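Local atomic coordinates of probable Rab-related GTPase (Acanthamoeba polyphaga mimivirus, PDB entry 5XC5), a protein that binds GTP with magnesium as a small GTPase of the Rab family and may take part in protein transport. Residues 35-40 / 59-64. The protein carries 1 engineered substitution. Sequence-based numbering, arbitrary orientation.
Sequences SPTIGA and IWDTAG. With MG (magnesium ion), chain C; GTP (guanosine-5'-triphosphate), chain B.
The indole of Trp-60 meets Ala-40 at the edge of its six-membered ring. The carbonyl carbon of Ala-40 lies in the plane of the indole, and Ala-40 O is 3.5 Å from CZ3. Ala-40 CB packs against CE3 at 3.6 Å, tilted out of the ring plane. The rings of Phe-42 and Tyr-75 also meet this indole obliquely. The contact joins switch I, which by family resemblance holds the effector region of this Rab-type P-loop GTPase, to the DTAG motif of switch II at the end of strand 54-61. Thr-37 on the magnesium ion and gamma-phosphate, and Gly-64 N on O3G, are consistent with the closed, GTP-bound state of the switches.

Beyond Trp-60 the two segments approach through a weak link: Ala-40 CA lies 3.2 Å from Asp-61 O in a CA-H...O contact. Thr-37 divides its side chain between the protein and the metal. Its CG2 stands anti to the backbone N (chi1 -51° for OG1) and packs along the backbone of Asp-61 and Thr-62. This turns OG1 to the magnesium ion, which it binds directly, as does Ser-19. Thr-37 N donates to O1G of the gamma-phosphate at 161°, so one residue grips both ion and nucleotide.

Asp-61 acts from the second shell: OD1 is 4.2 Å and OD2 4.0 Å from the magnesium ion. OD2 is hydrogen-bonded to Ser-19 OG. OD1 accepts from a water bound to the metal, and the same water donates to Thr-62 O. Two further waters bridge the segments: one links Ile-38 O to Ala-63 N, the other Thr-37 O to Gly-64 N, weakly at the glycine. Gly-64 N also donates to O3G. The methyl of Ala-63 faces two carbonyl oxygens, with CB 3.2 Å from Thr-37 O and 3.3 Å from Ile-38 O.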
loop_
_atom_site.group_PDB
_atom_site.type_symbol
_atom_site.label_atom_id
_atom_site.label_comp_id
_atom_site.label_asym_id
_atom_site.label_seq_id
_atom_site.Cartn_x
_atom_site.Cartn_y
_atom_site.Cartn_z
ATOM N N SER A 35 4.166 -11.448 -11.246
ATOM C CA SER A 35 3.561 -11.100 -12.524
ATOM C C SER A 35 2.385 -10.182 -12.237
ATOM O O SER A 35 1.918 -10.107 -11.094
ATOM C CB SER A 35 3.075 -12.368 -13.239
ATOM O OG SER A 35 2.247 -13.140 -12.387
ATOM N N PRO A 36 1.881 -9.455 -13.246
ATOM C CA PRO A 36 0.805 -8.487 -12.985
ATOM C C PRO A 36 -0.411 -9.148 -12.352
ATOM O O PRO A 36 -0.827 -10.248 -12.724
ATOM C CB PRO A 36 0.475 -7.921 -14.373
ATOM C CG PRO A 36 1.713 -8.140 -15.166
ATOM C CD PRO A 36 2.345 -9.391 -14.648
ATOM N N THR A 37 -0.975 -8.464 -11.372
ATOM C CA THR A 37 -2.117 -8.983 -10.644
ATOM C C THR A 37 -3.397 -8.728 -11.430
ATOM O O THR A 37 -3.582 -7.665 -12.035
ATOM C CB THR A 37 -2.178 -8.310 -9.275
ATOM O OG1 THR A 37 -0.887 -8.429 -8.647
ATOM C CG2 THR A 37 -3.247 -8.953 -8.375
ATOM N N ILE A 38 -4.276 -9.728 -11.451
ATOM C CA ILE A 38 -5.580 -9.586 -12.092
ATOM C C ILE A 38 -6.646 -9.677 -11.003
ATOM O O ILE A 38 -6.979 -8.659 -10.376
ATOM C CB ILE A 38 -5.783 -10.610 -13.224
ATOM C CG1 ILE A 38 -4.590 -10.554 -14.177
ATOM C CG2 ILE A 38 -7.093 -10.318 -13.974
ATOM C CD1 ILE A 38 -4.730 -11.431 -15.420
ATOM N N GLY A 39 -7.162 -10.868 -10.744
ATOM C CA GLY A 39 -7.995 -11.044 -9.563
ATOM C C GLY A 39 -7.192 -10.751 -8.310
ATOM O O GLY A 39 -6.007 -11.072 -8.225
ATOM N N ALA A 40 -7.852 -10.161 -7.315
ATOM C CA ALA A 40 -7.151 -9.830 -6.082
ATOM C C ALA A 40 -6.695 -11.108 -5.390
ATOM O O ALA A 40 -7.382 -12.132 -5.430
ATOM C CB ALA A 40 -8.060 -9.017 -5.156
ATOM N N ILE A 59 -5.048 -9.546 4.158
ATOM C CA ILE A 59 -4.453 -8.660 3.159
ATOM C C ILE A 59 -4.932 -9.063 1.772
ATOM O O ILE A 59 -4.812 -10.227 1.384
ATOM C CB ILE A 59 -2.921 -8.732 3.227
ATOM C CG1 ILE A 59 -2.441 -8.337 4.623
ATOM C CG2 ILE A 59 -2.303 -7.860 2.146
ATOM C CD1 ILE A 59 -0.982 -8.672 4.889
ATOM N N TRP A 60 -5.437 -8.089 1.014
ATOM C CA TRP A 60 -5.820 -8.276 -0.378
ATOM C C TRP A 60 -4.908 -7.417 -1.248
ATOM O O TRP A 60 -4.842 -6.192 -1.070
ATOM C CB TRP A 60 -7.284 -7.892 -0.600
ATOM C CG TRP A 60 -8.273 -8.909 -0.099
ATOM C CD1 TRP A 60 -8.955 -8.877 1.080
ATOM C CD2 TRP A 60 -8.693 -10.097 -0.777
ATOM N NE1 TRP A 60 -9.779 -9.981 1.182
ATOM C CE2 TRP A 60 -9.630 -10.746 0.058
ATOM C CE3 TRP A 60 -8.354 -10.685 -1.997
ATOM C CZ2 TRP A 60 -10.244 -11.948 -0.301
ATOM C CZ3 TRP A 60 -8.961 -11.884 -2.351
ATOM C CH2 TRP A 60 -9.893 -12.502 -1.504
ATOM N N ASP A 61 -4.206 -8.064 -2.170
ATOM C CA ASP A 61 -3.315 -7.425 -3.130
ATOM C C ASP A 61 -4.083 -7.306 -4.444
ATOM O O ASP A 61 -4.475 -8.322 -5.022
ATOM C CB ASP A 61 -2.094 -8.333 -3.298
ATOM C CG ASP A 61 -1.109 -7.820 -4.328
ATOM O OD1 ASP A 61 -1.134 -6.604 -4.620
ATOM O OD2 ASP A 61 -0.309 -8.641 -4.841
ATOM N N THR A 62 -4.331 -6.079 -4.899
ATOM C CA THR A 62 -5.267 -5.846 -5.998
ATOM C C THR A 62 -4.546 -5.429 -7.275
ATOM O O THR A 62 -3.369 -5.068 -7.271
ATOM C CB THR A 62 -6.316 -4.784 -5.634
ATOM O OG1 THR A 62 -5.689 -3.498 -5.541
ATOM C CG2 THR A 62 -6.992 -5.094 -4.321
ATOM N N ALA A 63 -5.290 -5.466 -8.377
ATOM C CA ALA A 63 -4.766 -5.098 -9.687
ATOM C C ALA A 63 -4.695 -3.584 -9.861
ATOM O O ALA A 63 -5.650 -2.858 -9.555
ATOM C CB ALA A 63 -5.684 -5.650 -10.777
ATOM N N GLY A 64 -3.574 -3.123 -10.419
ATOM C CA GLY A 64 -3.425 -1.743 -10.834
ATOM C C GLY A 64 -3.685 -1.478 -12.307
ATOM O O GLY A 64 -3.865 -0.320 -12.693
HETATM MG MG MG C . 0.551 -6.930 -8.408
HETATM P PG GTP B . 0.182 -4.735 -10.764
HETATM O O1G GTP B . -0.146 -6.062 -10.109
HETATM O O2G GTP B . 0.275 -4.851 -12.257
HETATM O O3G GTP B . -0.757 -3.630 -10.333
HETATM O O3B GTP B . 1.697 -4.262 -10.347
HETATM P PB GTP B . 2.347 -4.243 -8.860
HETATM O O1B GTP B . 1.875 -5.432 -8.046
HETATM O O2B GTP B . 2.098 -2.909 -8.213
HETATM O O3A GTP B . 3.942 -4.257 -9.122
HETATM P PA GTP B . 4.913 -5.557 -9.020
HETATM O O1A GTP B . 5.128 -5.954 -7.555
HETATM O O2A GTP B . 4.415 -6.667 -9.969
HETATM O "O5'" GTP B . 6.309 -4.908 -9.541
HETATM C "C5'" GTP B . 6.444 -4.418 -10.859
HETATM C "C4'" GTP B . 7.924 -4.377 -11.236
HETATM O "O4'" GTP B . 8.551 -3.404 -10.413
HETATM C "C3'" GTP B . 8.651 -5.689 -11.004
HETATM O "O3'" GTP B . 9.592 -5.910 -12.045
HETATM C "C2'" GTP B . 9.389 -5.458 -9.703
HETATM O "O2'" GTP B . 10.566 -6.226 -9.599
HETATM C "C1'" GTP B . 9.670 -3.970 -9.758
HETATM N N9 GTP B . 9.762 -3.440 -8.390
HETATM C C8 GTP B . 8.908 -3.667 -7.342
HETATM N N7 GTP B . 9.345 -2.987 -6.263
HETATM C C5 GTP B . 10.479 -2.329 -6.615
HETATM C C6 GTP B . 11.339 -1.489 -5.915
HETATM O O6 GTP B . 11.182 -1.179 -4.721
HETATM N N1 GTP B . 12.421 -0.990 -6.601
HETATM C C2 GTP B . 12.656 -1.280 -7.929
HETATM N N2 GTP B . 13.723 -0.749 -8.515
HETATM N N3 GTP B . 11.809 -2.103 -8.634
HETATM C C4 GTP B . 10.746 -2.610 -7.956
HETATM O O HOH W 1 2.035 -7.913 -9.493
HETATM O O HOH W 2 -2.559 -5.194 -12.473
HETATM O O HOH W 3 -7.892 -6.862 -8.296
HETATM O O HOH W 4 -0.849 -5.915 -7.129
#